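Local coordinates for enterobactin synthetase component F-related protein (Vibrio cholerae serotype O1, PDB 4OXI) that probably activates glycine with ATP as glycyl-adenylate, acting as an adenylation enzyme in a lipopolysaccharide modification pathway related to nonribosomal peptide synthetases, at residues Y216-Q221 and C365-T370; N358-T363 and Y448-I453; E392-I397 and G459-L464. All coordinates share one frame; numbering follows the deposited sequence.

Contact 1 of 3, residues Y216-Q221 and C365-T370. With GAP (glycyl-adenosine-5'-phosphate), chain B.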
loop_
_atom_site.group_PDB
_atom_site.type_symbol
_atom_site.label_atom_id
_atom_site.label_comp_id
_atom_site.label_asym_id
_atom_site.label_seq_id
_atom_site.Cartn_x
_atom_site.Cartn_y
_atom_site.Cartn_z
ATOM N N TYR A 216 13.286 -10.661 0.609
ATOM C CA TYR A 216 12.064 -9.863 0.670
ATOM C C TYR A 216 12.180 -8.742 1.705
ATOM O O TYR A 216 12.599 -8.979 2.849
ATOM C CB TYR A 216 10.891 -10.756 1.038
ATOM C CG TYR A 216 10.620 -11.882 0.062
ATOM C CD1 TYR A 216 10.750 -11.691 -1.312
ATOM C CD2 TYR A 216 10.215 -13.134 0.514
ATOM C CE1 TYR A 216 10.492 -12.731 -2.217
ATOM C CE2 TYR A 216 9.956 -14.175 -0.377
ATOM C CZ TYR A 216 10.089 -13.962 -1.737
ATOM O OH TYR A 216 9.815 -14.981 -2.611
ATOM N N ALA A 217 11.791 -7.527 1.311
ATOM C CA ALA A 217 11.771 -6.390 2.233
ATOM C C ALA A 217 10.442 -6.322 2.991
ATOM O O ALA A 217 10.409 -5.992 4.192
ATOM C CB ALA A 217 12.037 -5.075 1.484
ATOM N N TYR A 218 9.347 -6.623 2.294
ATOM C CA TYR A 218 8.045 -6.675 2.957
ATOM C C TYR A 218 7.101 -7.591 2.214
ATOM O O TYR A 218 7.297 -7.858 1.030
ATOM C CB TYR A 218 7.416 -5.274 3.086
ATOM C CG TYR A 218 7.169 -4.541 1.771
ATOM C CD1 TYR A 218 5.956 -4.663 1.095
ATOM C CD2 TYR A 218 8.139 -3.720 1.222
ATOM C CE1 TYR A 218 5.730 -3.985 -0.096
ATOM C CE2 TYR A 218 7.921 -3.035 0.023
ATOM C CZ TYR A 218 6.719 -3.180 -0.626
ATOM O OH TYR A 218 6.502 -2.507 -1.810
ATOM N N ILE A 219 6.073 -8.072 2.903
ATOM C CA ILE A 219 5.063 -8.888 2.239
ATOM C C ILE A 219 3.679 -8.293 2.444
ATOM O O ILE A 219 3.231 -8.124 3.583
ATOM C CB ILE A 219 5.062 -10.328 2.789
ATOM C CG1 ILE A 219 6.457 -10.957 2.634
ATOM C CG2 ILE A 219 3.975 -11.148 2.111
ATOM C CD1 ILE A 219 6.638 -12.254 3.430
ATOM N N MET A 220 2.999 -7.998 1.344
ATOM C CA MET A 220 1.660 -7.433 1.391
ATOM C C MET A 220 0.656 -8.529 1.129
ATOM O O MET A 220 1.011 -9.622 0.681
ATOM C CB MET A 220 1.481 -6.351 0.320
ATOM C CG MET A 220 2.277 -5.082 0.573
ATOM S SD MET A 220 2.192 -4.500 2.286
ATOM C CE MET A 220 2.731 -2.801 2.022
ATOM N N GLN A 221 -0.607 -8.240 1.410
ATOM C CA GLN A 221 -1.656 -9.123 0.954
ATOM C C GLN A 221 -2.803 -8.370 0.305
ATOM O O GLN A 221 -3.058 -7.199 0.587
ATOM C CB GLN A 221 -2.141 -10.079 2.045
ATOM C CG GLN A 221 -2.588 -9.455 3.330
ATOM C CD GLN A 221 -3.059 -10.508 4.344
ATOM O OE1 GLN A 221 -2.356 -11.506 4.640
ATOM N NE2 GLN A 221 -4.263 -10.299 4.866
ATOM N N CYS A 365 3.844 -4.677 -8.813
ATOM C CA CYS A 365 4.990 -4.059 -9.460
ATOM C C CYS A 365 5.578 -2.923 -8.614
ATOM O O CYS A 365 6.062 -1.932 -9.163
ATOM C CB CYS A 365 4.636 -3.551 -10.866
ATOM S SG CYS A 365 6.085 -3.460 -11.998
ATOM N N THR A 366 5.530 -3.083 -7.292
ATOM C CA THR A 366 6.179 -2.173 -6.341
ATOM C C THR A 366 5.691 -0.728 -6.449
ATOM O O THR A 366 6.376 0.136 -7.009
ATOM C CB THR A 366 7.723 -2.248 -6.452
ATOM O OG1 THR A 366 8.118 -3.621 -6.398
ATOM C CG2 THR A 366 8.401 -1.508 -5.294
ATOM N N ILE A 367 4.503 -0.487 -5.895
ATOM C CA ILE A 367 3.939 0.856 -5.672
ATOM C C ILE A 367 3.416 1.576 -6.928
ATOM O O ILE A 367 2.207 1.584 -7.183
ATOM C CB ILE A 367 4.905 1.750 -4.891
ATOM C CG1 ILE A 367 5.502 0.980 -3.702
ATOM C CG2 ILE A 367 4.197 3.020 -4.435
ATOM C CD1 ILE A 367 6.571 1.779 -2.931
ATOM N N ALA A 368 4.305 2.186 -7.706
ATOM C CA ALA A 368 3.887 2.817 -8.954
ATOM C C ALA A 368 4.925 2.548 -10.020
ATOM O O ALA A 368 6.122 2.496 -9.716
ATOM C CB ALA A 368 3.702 4.331 -8.764
ATOM N N VAL A 369 4.487 2.420 -11.270
ATOM C CA VAL A 369 5.420 2.139 -12.359
ATOM C C VAL A 369 5.399 3.225 -13.438
ATOM O O VAL A 369 6.339 3.344 -14.226
ATOM C CB VAL A 369 5.181 0.725 -12.969
ATOM C CG1 VAL A 369 3.865 0.673 -13.702
ATOM C CG2 VAL A 369 6.323 0.324 -13.886
ATOM N N THR A 370 4.336 4.025 -13.472
ATOM C CA THR A 370 4.316 5.186 -14.346
ATOM C C THR A 370 3.896 6.421 -13.579
ATOM O O THR A 370 3.367 6.331 -12.460
ATOM C CB THR A 370 3.329 5.032 -15.514
ATOM O OG1 THR A 370 1.990 5.155 -15.015
ATOM C CG2 THR A 370 3.509 3.681 -16.229
HETATM N N GAP B . 0.331 0.557 -5.570
HETATM C CA GAP B . -0.731 1.599 -5.689
HETATM C C GAP B . -2.063 0.876 -5.742
HETATM O O GAP B . -3.128 1.463 -5.806
HETATM P PA GAP B . -3.259 -1.599 -5.710
HETATM O O1A GAP B . -2.615 -2.920 -6.046
HETATM O O2A GAP B . -4.066 -1.432 -4.432
HETATM O O3A GAP B . -2.026 -0.575 -5.727
HETATM C "C5'" GAP B . -3.655 -1.426 -8.296
HETATM O "O5'" GAP B . -4.164 -1.204 -6.980
HETATM C "C4'" GAP B . -4.719 -1.035 -9.302
HETATM O "O4'" GAP B . -5.200 0.277 -8.999
HETATM C "C3'" GAP B . -4.185 -0.899 -10.712
HETATM O "O3'" GAP B . -4.135 -2.166 -11.368
HETATM C "C2'" GAP B . -5.182 0.063 -11.335
HETATM O "O2'" GAP B . -6.394 -0.610 -11.638
HETATM C "C1'" GAP B . -5.569 0.966 -10.193
HETATM N N9 GAP B . -4.788 2.221 -10.275
HETATM C C8 GAP B . -3.657 2.487 -9.595
HETATM N N7 GAP B . -3.197 3.731 -9.879
HETATM C C5 GAP B . -4.049 4.275 -10.775
HETATM C C6 GAP B . -4.139 5.557 -11.505
HETATM N N6 GAP B . -3.219 6.538 -11.306
HETATM N N1 GAP B . -5.182 5.716 -12.354
HETATM C C2 GAP B . -6.111 4.751 -12.549
HETATM N N3 GAP B . -6.082 3.563 -11.915
HETATM C C4 GAP B . -5.097 3.276 -11.031
#

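Contact 2 of 3, residues N358-T363 and Y448-I453. With GAP (glycyl-adenosine-5'-phosphate), chain B.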
loop_
_atom_site.group_PDB
_atom_site.type_symbol
_atom_site.label_atom_id
_atom_site.label_comp_id
_atom_site.label_asym_id
_atom_site.label_seq_id
_atom_site.Cartn_x
_atom_site.Cartn_y
_atom_site.Cartn_z
ATOM N N ASN A 358 0.250 12.392 -11.134
ATOM C CA ASN A 358 -0.556 11.167 -11.169
ATOM C C ASN A 358 0.409 9.997 -11.168
ATOM O O ASN A 358 1.326 9.973 -11.982
ATOM C CB ASN A 358 -1.440 11.127 -12.432
ATOM C CG ASN A 358 -2.514 10.033 -12.380
ATOM O OD1 ASN A 358 -2.773 9.441 -11.328
ATOM N ND2 ASN A 358 -3.167 9.788 -13.518
ATOM N N LEU A 359 0.241 9.047 -10.250
ATOM C CA LEU A 359 1.103 7.862 -10.231
ATOM C C LEU A 359 0.247 6.638 -10.481
ATOM O O LEU A 359 -0.859 6.554 -9.947
ATOM C CB LEU A 359 1.786 7.691 -8.875
ATOM C CG LEU A 359 2.840 8.673 -8.386
ATOM C CD1 LEU A 359 3.391 8.272 -6.988
ATOM C CD2 LEU A 359 3.943 8.718 -9.384
ATOM N N TYR A 360 0.754 5.686 -11.266
ATOM C CA TYR A 360 0.025 4.445 -11.519
ATOM C C TYR A 360 0.894 3.212 -11.284
ATOM O O TYR A 360 2.072 3.189 -11.643
ATOM C CB TYR A 360 -0.576 4.391 -12.950
ATOM C CG TYR A 360 -0.821 2.967 -13.411
ATOM C CD1 TYR A 360 -2.052 2.344 -13.199
ATOM C CD2 TYR A 360 0.191 2.223 -14.017
ATOM C CE1 TYR A 360 -2.261 1.020 -13.587
ATOM C CE2 TYR A 360 -0.006 0.902 -14.390
ATOM C CZ TYR A 360 -1.234 0.311 -14.184
ATOM O OH TYR A 360 -1.428 -1.004 -14.570
ATOM N N GLY A 361 0.282 2.172 -10.723
ATOM C CA GLY A 361 0.904 0.869 -10.633
ATOM C C GLY A 361 0.195 -0.016 -9.620
ATOM O O GLY A 361 -0.487 0.484 -8.713
ATOM N N PRO A 362 0.329 -1.338 -9.787
ATOM C CA PRO A 362 -0.240 -2.306 -8.850
ATOM C C PRO A 362 0.805 -2.716 -7.818
ATOM O O PRO A 362 2.012 -2.528 -8.038
ATOM C CB PRO A 362 -0.574 -3.490 -9.758
ATOM C CG PRO A 362 0.526 -3.464 -10.785
ATOM C CD PRO A 362 0.864 -1.991 -10.997
ATOM N N THR A 363 0.342 -3.274 -6.707
ATOM C CA THR A 363 1.229 -3.734 -5.656
ATOM C C THR A 363 2.220 -4.742 -6.218
ATOM O O THR A 363 3.376 -4.800 -5.781
ATOM C CB THR A 363 0.407 -4.351 -4.512
ATOM O OG1 THR A 363 -0.500 -3.354 -4.008
ATOM C CG2 THR A 363 1.310 -4.856 -3.370
ATOM N N TYR A 448 3.951 -9.169 -16.608
ATOM C CA TYR A 448 2.789 -9.300 -15.727
ATOM C C TYR A 448 1.549 -8.686 -16.360
ATOM O O TYR A 448 1.584 -7.545 -16.834
ATOM C CB TYR A 448 3.071 -8.640 -14.365
ATOM C CG TYR A 448 1.859 -8.458 -13.458
ATOM C CD1 TYR A 448 1.297 -9.534 -12.773
ATOM C CD2 TYR A 448 1.304 -7.201 -13.268
ATOM C CE1 TYR A 448 0.203 -9.354 -11.943
ATOM C CE2 TYR A 448 0.222 -7.016 -12.456
ATOM C CZ TYR A 448 -0.324 -8.089 -11.795
ATOM O OH TYR A 448 -1.405 -7.875 -10.983
ATOM N N ARG A 449 0.455 -9.445 -16.361
ATOM C CA ARG A 449 -0.821 -8.961 -16.879
ATOM C C ARG A 449 -1.525 -8.125 -15.834
ATOM O O ARG A 449 -2.069 -8.661 -14.870
ATOM C CB ARG A 449 -1.735 -10.131 -17.251
ATOM C CG ARG A 449 -1.102 -11.179 -18.162
ATOM C CD ARG A 449 -2.079 -12.323 -18.390
ATOM N NE ARG A 449 -1.432 -13.471 -19.008
ATOM C CZ ARG A 449 -1.260 -13.599 -20.317
ATOM N NH1 ARG A 449 -1.691 -12.637 -21.127
ATOM N NH2 ARG A 449 -0.656 -14.677 -20.810
ATOM N N SER A 450 -1.547 -6.815 -16.039
ATOM C CA SER A 450 -2.061 -5.899 -15.031
ATOM C C SER A 450 -3.567 -6.014 -14.887
ATOM O O SER A 450 -4.122 -5.816 -13.797
ATOM C CB SER A 450 -1.690 -4.456 -15.388
ATOM O OG SER A 450 -2.449 -4.015 -16.499
ATOM N N GLY A 451 -4.236 -6.328 -15.991
ATOM C CA GLY A 451 -5.688 -6.371 -15.996
ATOM C C GLY A 451 -6.242 -5.002 -16.338
ATOM O O GLY A 451 -7.456 -4.839 -16.534
ATOM N N ASP A 452 -5.350 -4.016 -16.434
ATOM C CA ASP A 452 -5.773 -2.652 -16.744
ATOM C C ASP A 452 -5.822 -2.436 -18.256
ATOM O O ASP A 452 -4.889 -2.801 -18.987
ATOM C CB ASP A 452 -4.824 -1.632 -16.103
ATOM C CG ASP A 452 -4.856 -1.669 -14.581
ATOM O OD1 ASP A 452 -5.957 -1.500 -14.017
ATOM O OD2 ASP A 452 -3.789 -1.881 -13.951
ATOM N N ILE A 453 -6.914 -1.840 -18.719
ATOM C CA ILE A 453 -7.101 -1.542 -20.136
ATOM C C ILE A 453 -6.664 -0.099 -20.385
ATOM O O ILE A 453 -7.166 0.817 -19.725
ATOM C CB ILE A 453 -8.587 -1.717 -20.542
ATOM C CG1 ILE A 453 -9.032 -3.160 -20.277
ATOM C CG2 ILE A 453 -8.812 -1.315 -22.005
ATOM C CD1 ILE A 453 -8.107 -4.203 -20.906
HETATM N N GAP B . 0.331 0.557 -5.570
HETATM C CA GAP B . -0.731 1.599 -5.689
HETATM C C GAP B . -2.063 0.876 -5.742
HETATM O O GAP B . -3.128 1.463 -5.806
HETATM P PA GAP B . -3.259 -1.599 -5.710
HETATM O O1A GAP B . -2.615 -2.920 -6.046
HETATM O O2A GAP B . -4.066 -1.432 -4.432
HETATM O O3A GAP B . -2.026 -0.575 -5.727
HETATM C "C5'" GAP B . -3.655 -1.426 -8.296
HETATM O "O5'" GAP B . -4.164 -1.204 -6.980
HETATM C "C4'" GAP B . -4.719 -1.035 -9.302
HETATM O "O4'" GAP B . -5.200 0.277 -8.999
HETATM C "C3'" GAP B . -4.185 -0.899 -10.712
HETATM O "O3'" GAP B . -4.135 -2.166 -11.368
HETATM C "C2'" GAP B . -5.182 0.063 -11.335
HETATM O "O2'" GAP B . -6.394 -0.610 -11.638
HETATM C "C1'" GAP B . -5.569 0.966 -10.193
HETATM N N9 GAP B . -4.788 2.221 -10.275
HETATM C C8 GAP B . -3.657 2.487 -9.595
HETATM N N7 GAP B . -3.197 3.731 -9.879
HETATM C C5 GAP B . -4.049 4.275 -10.775
HETATM C C6 GAP B . -4.139 5.557 -11.505
HETATM N N6 GAP B . -3.219 6.538 -11.306
HETATM N N1 GAP B . -5.182 5.716 -12.354
HETATM C C2 GAP B . -6.111 4.751 -12.549
HETATM N N3 GAP B . -6.082 3.563 -11.915
HETATM C C4 GAP B . -5.097 3.276 -11.031
#

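Contact 3 of 3, residues E392-I397 and G459-L464. With GAP (glycyl-adenosine-5'-phosphate), chain B.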
loop_
_atom_site.group_PDB
_atom_site.type_symbol
_atom_site.label_atom_id
_atom_site.label_comp_id
_atom_site.label_asym_id
_atom_site.label_seq_id
_atom_site.Cartn_x
_atom_site.Cartn_y
_atom_site.Cartn_z
ATOM N N GLU A 392 11.428 0.384 -21.745
ATOM C CA GLU A 392 11.392 -1.077 -21.914
ATOM C C GLU A 392 10.619 -1.842 -20.845
ATOM O O GLU A 392 10.743 -3.065 -20.752
ATOM C CB GLU A 392 12.800 -1.664 -22.070
ATOM C CG GLU A 392 13.618 -0.985 -23.154
ATOM C CD GLU A 392 14.876 -1.747 -23.516
ATOM O OE1 GLU A 392 15.480 -2.386 -22.618
ATOM O OE2 GLU A 392 15.254 -1.702 -24.709
ATOM N N CYS A 393 9.797 -1.139 -20.069
ATOM C CA CYS A 393 9.038 -1.760 -18.980
ATOM C C CYS A 393 7.584 -2.065 -19.308
ATOM O O CYS A 393 6.941 -2.849 -18.604
ATOM C CB CYS A 393 9.063 -0.863 -17.731
ATOM S SG CYS A 393 10.618 -0.973 -16.861
ATOM N N LEU A 394 7.051 -1.422 -20.339
ATOM C CA LEU A 394 5.627 -1.503 -20.606
ATOM C C LEU A 394 5.359 -2.125 -21.968
ATOM O O LEU A 394 6.087 -1.875 -22.929
ATOM C CB LEU A 394 5.010 -0.111 -20.579
ATOM C CG LEU A 394 5.172 0.708 -19.300
ATOM C CD1 LEU A 394 4.435 2.018 -19.441
ATOM C CD2 LEU A 394 4.636 -0.062 -18.108
ATOM N N ALA A 395 4.307 -2.934 -22.041
ATOM C CA ALA A 395 3.772 -3.379 -23.316
ATOM C C ALA A 395 2.254 -3.407 -23.242
ATOM O O ALA A 395 1.675 -3.415 -22.148
ATOM C CB ALA A 395 4.320 -4.743 -23.697
ATOM N N ILE A 396 1.617 -3.409 -24.407
ATOM C CA ILE A 396 0.167 -3.425 -24.511
ATOM C C ILE A 396 -0.206 -4.609 -25.386
ATOM O O ILE A 396 0.400 -4.822 -26.430
ATOM C CB ILE A 396 -0.338 -2.140 -25.162
ATOM C CG1 ILE A 396 0.090 -0.923 -24.343
ATOM C CG2 ILE A 396 -1.851 -2.161 -25.323
ATOM C CD1 ILE A 396 -0.244 0.407 -25.011
ATOM N N ILE A 397 -1.169 -5.410 -24.953
ATOM C CA ILE A 397 -1.631 -6.515 -25.784
ATOM C C ILE A 397 -3.081 -6.269 -26.177
ATOM O O ILE A 397 -3.935 -6.063 -25.312
ATOM C CB ILE A 397 -1.421 -7.882 -25.100
ATOM C CG1 ILE A 397 -2.005 -9.006 -25.946
ATOM C CG2 ILE A 397 -2.041 -7.919 -23.717
ATOM C CD1 ILE A 397 -1.771 -10.378 -25.336
ATOM N N GLY A 459 1.535 10.064 -26.953
ATOM C CA GLY A 459 2.750 9.602 -26.301
ATOM C C GLY A 459 2.619 9.154 -24.847
ATOM O O GLY A 459 3.612 8.729 -24.241
ATOM N N VAL A 460 1.414 9.241 -24.281
ATOM C CA VAL A 460 1.208 8.791 -22.907
ATOM C C VAL A 460 0.067 7.777 -22.803
ATOM O O VAL A 460 -0.716 7.606 -23.738
ATOM C CB VAL A 460 0.936 9.980 -21.958
ATOM C CG1 VAL A 460 2.126 10.930 -21.950
ATOM C CG2 VAL A 460 -0.302 10.722 -22.391
ATOM N N LEU A 461 -0.022 7.100 -21.666
ATOM C CA LEU A 461 -1.069 6.113 -21.466
ATOM C C LEU A 461 -2.270 6.749 -20.790
ATOM O O LEU A 461 -2.123 7.577 -19.894
ATOM C CB LEU A 461 -0.538 4.954 -20.624
ATOM C CG LEU A 461 0.480 4.059 -21.321
ATOM C CD1 LEU A 461 1.072 3.052 -20.347
ATOM C CD2 LEU A 461 -0.197 3.341 -22.475
ATOM N N ILE A 462 -3.462 6.375 -21.235
ATOM C CA ILE A 462 -4.694 6.784 -20.569
ATOM C C ILE A 462 -5.357 5.525 -20.016
ATOM O O ILE A 462 -5.508 4.549 -20.743
ATOM C CB ILE A 462 -5.673 7.429 -21.559
ATOM C CG1 ILE A 462 -4.987 8.546 -22.352
ATOM C CG2 ILE A 462 -6.923 7.918 -20.835
ATOM C CD1 ILE A 462 -4.513 9.663 -21.507
ATOM N N HIS A 463 -5.756 5.545 -18.746
ATOM C CA HIS A 463 -6.347 4.356 -18.132
ATOM C C HIS A 463 -7.824 4.349 -18.434
ATOM O O HIS A 463 -8.509 5.309 -18.114
ATOM C CB HIS A 463 -6.130 4.353 -16.612
ATOM C CG HIS A 463 -6.663 3.132 -15.924
ATOM N ND1 HIS A 463 -7.986 3.002 -15.555
ATOM C CD2 HIS A 463 -6.050 1.987 -15.532
ATOM C CE1 HIS A 463 -8.165 1.829 -14.968
ATOM N NE2 HIS A 463 -7.009 1.193 -14.944
ATOM N N LEU A 464 -8.311 3.263 -19.037
ATOM C CA LEU A 464 -9.700 3.185 -19.507
ATOM C C LEU A 464 -10.620 2.342 -18.614
ATOM O O LEU A 464 -11.843 2.503 -18.637
ATOM C CB LEU A 464 -9.737 2.652 -20.942
ATOM C CG LEU A 464 -8.999 3.517 -21.968
ATOM C CD1 LEU A 464 -8.923 2.843 -23.326
ATOM C CD2 LEU A 464 -9.646 4.891 -22.096
HETATM N N GAP B . 0.331 0.557 -5.570
HETATM C CA GAP B . -0.731 1.599 -5.689
HETATM C C GAP B . -2.063 0.876 -5.742
HETATM O O GAP B . -3.128 1.463 -5.806
HETATM P PA GAP B . -3.259 -1.599 -5.710
HETATM O O1A GAP B . -2.615 -2.920 -6.046
HETATM O O2A GAP B . -4.066 -1.432 -4.432
HETATM O O3A GAP B . -2.026 -0.575 -5.727
HETATM C "C5'" GAP B . -3.655 -1.426 -8.296
HETATM O "O5'" GAP B . -4.164 -1.204 -6.980
HETATM C "C4'" GAP B . -4.719 -1.035 -9.302
HETATM O "O4'" GAP B . -5.200 0.277 -8.999
HETATM C "C3'" GAP B . -4.185 -0.899 -10.712
HETATM O "O3'" GAP B . -4.135 -2.166 -11.368
HETATM C "C2'" GAP B . -5.182 0.063 -11.335
HETATM O "O2'" GAP B . -6.394 -0.610 -11.638
HETATM C "C1'" GAP B . -5.569 0.966 -10.193
HETATM N N9 GAP B . -4.788 2.221 -10.275
HETATM C C8 GAP B . -3.657 2.487 -9.595
HETATM N N7 GAP B . -3.197 3.731 -9.879
HETATM C C5 GAP B . -4.049 4.275 -10.775
HETATM C C6 GAP B . -4.139 5.557 -11.505
HETATM N N6 GAP B . -3.219 6.538 -11.306
HETATM N N1 GAP B . -5.182 5.716 -12.354
HETATM C C2 GAP B . -6.111 4.751 -12.549
HETATM N N3 GAP B . -6.082 3.563 -11.915
HETATM C C4 GAP B . -5.097 3.276 -11.031
#

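Contact 1 of 3, residues Y216-Q221 and C365-T370
A chi1 of 60° sets the ring of Tyr218 between its own backbone N and carbonyl carbon, and from there the side chain reaches across to Thr366 and Ile367. On the other side, Thr366 holds its methyl CG2 opposite the backbone N while OG1 stays beside that N (chi1 -50°), which presents carbon to the tyrosine and turns the hydroxyl elsewhere, to the backbone O of Gln423. The meeting is a light one. Tyr218 OH lies 4.1 Å from Thr366 CG2, and the same Tyr218 OH is also 4.1 Å from Ile367 CG1. The end of the phenol thus rests against two aliphatic branches without a polar bond between the segments. Tyrosine suits the place because a long, stiff ring can span the distance from strand to loop, while Thr366 CG2 and Ile367 CG1 give its end an aliphatic surface. Val270 of helix 268-279 touches both Tyr218 and Ile367, and Tyr242 of helix 236-249 covers Thr366 and Ile367, so the touching residues are buried beneath helices.

Both loop residues have positive phi, an unusual setting for beta-branched side chains. In this conformation the carbonyl of Ile367 faces the bound adenylate, and the glycyl N of the ligand donates to Ile367 O at 2.7 Å. A backbone carbonyl is a fitting partner for an amino group that probably carries positive charge. Gln423 braces the same loop with its NE2, which bonds the carbonyl oxygens of Cys365 and Ala368. Strand 216-222, kinked by a classic beta bulge where Ala217 and Tyr218 both face Val234, leads into the glycine-, serine- and threonine-rich phosphate-binding loop of the family. The arrangement backs the aminoacyl end of an adenylate-forming enzyme's site, here holding the glycyl group.

Contact 2 of 3, residues N358-T363 and Y448-I453
Tyr360 OH donates to Asp452 OD2 at 2.6 Å, the polar link between these segments. The two side chains reach out from facing sides, with the carboxylate plane turned 77° from the ring. The oxygen lies at the ring edge, in its plane, and is itself met on its anti side, 29° out of the carboxylate plane. With CG opposite the backbone N (chi1 157°), the Tyr360 ring extends towards the aspartate.

The same carboxylate takes the ribose: ligand O2' donates to Asp452 OD1 and ligand O3' to Asp452 OD2, each at 2.6 Å. An aspartate suits a cis-diol because its two oxygens can each accept from one hydroxyl. Arg466 adds a salt bridge to Asp452 OD1. Ser450 OG accepts from Asp452 N at 2.9 Å, forming an ST turn that shapes the backbone just before the aspartate, and also bonds the backbone O of Leu417.

These sequences, Tyr-Gly-Pro-Thr and Tyr-Arg-Ser-Gly-Asp, are signature motifs of adenylation domains, brought together around the nucleotide.

Other bonds run from 358-363 alone to the ligand. Its adenine N6 donates to Asn358 OD1 and, at 2.7 Å, to Leu359 O, a pairing suited to an amino-bearing purine. Thr363 grips phosphate oxygen O1A with both its N and OG1. Gly361 has a positive phi at which a CB would collide with the carbonyl oxygen of Tyr360, so glycine fits here.

Apolar packing completes the interface: Pro362 CG lies 3.9 Å from Tyr448 CE2, the two side chains running antiparallel alongside one another, with Leu419 touching both.

Contact 3 of 3, residues E392-I397 and G459-L464
This is a small, buried, purely apolar contact in which Leu394 and Ile396 meet Leu461 across the inside of a curled antiparallel sheet. Strands 394-397 and 460-466 are not neighbours there: strands 416-419 and 445-457 come between them in the pairing. The nearest alpha carbons of the two segments, those of Ile396 and Leu461, are accordingly 10.1 Å apart, and side chains alone bridge the gap.

Leu461 carries one half of the contact by itself, dividing its two methyls between two partners. Its CD1 meets Leu394 CD1 at 3.6 Å, the side chains crossing at a slant, while Leu461 CD2 lies 3.9 Å from Ile396 CD1, those two side chains passing in opposite directions. Leu394 and Ile396 stand two residues apart on one strand, which puts both on the same face. Ile396 keeps its CG1 branch opposite the carbonyl carbon (chi1 -59°) and extends it straight to CD1, which places that methyl beside Leu461 CD2. Leu417 and Val454, from the intervening strands, also touch Leu461.

Two residues beyond Leu461, the N3/C2 side of the adenine sits over one face of the His463 ring, with ligand N3 3.9 Å above the ring centre.

With methyls alone meeting between the segments, cohesion here probably rests on shape and exclusion of water, while His463, two residues on, supplies a hydrogen bond from NE2 to Asp452 OD1 beside the nucleotide.

Overall arrangement
All three contacts are buried, but they lie progressively farther from the centre of the chain, about 8, 13 and 22 Å from contact centre to chain centre. Contacts 1 and 2 meet through backbone: Val369 and Thr370 pair with Tyr360, with a classic beta bulge on the Val369-Thr370 side. Contacts 2 and 3 share the curled antiparallel sheet, where strands 445-457 and 460-466 are neighbours, and Thr370 of contact 1 packs on Leu394 of contact 3. Every contact includes a segment touching the adenylate: contact 1 its glycyl end, contact 2 most of its length, contact 3 the base. Strongly polar chemistry between segments occurs in contact 2, beside the ribose; the other two join by packing.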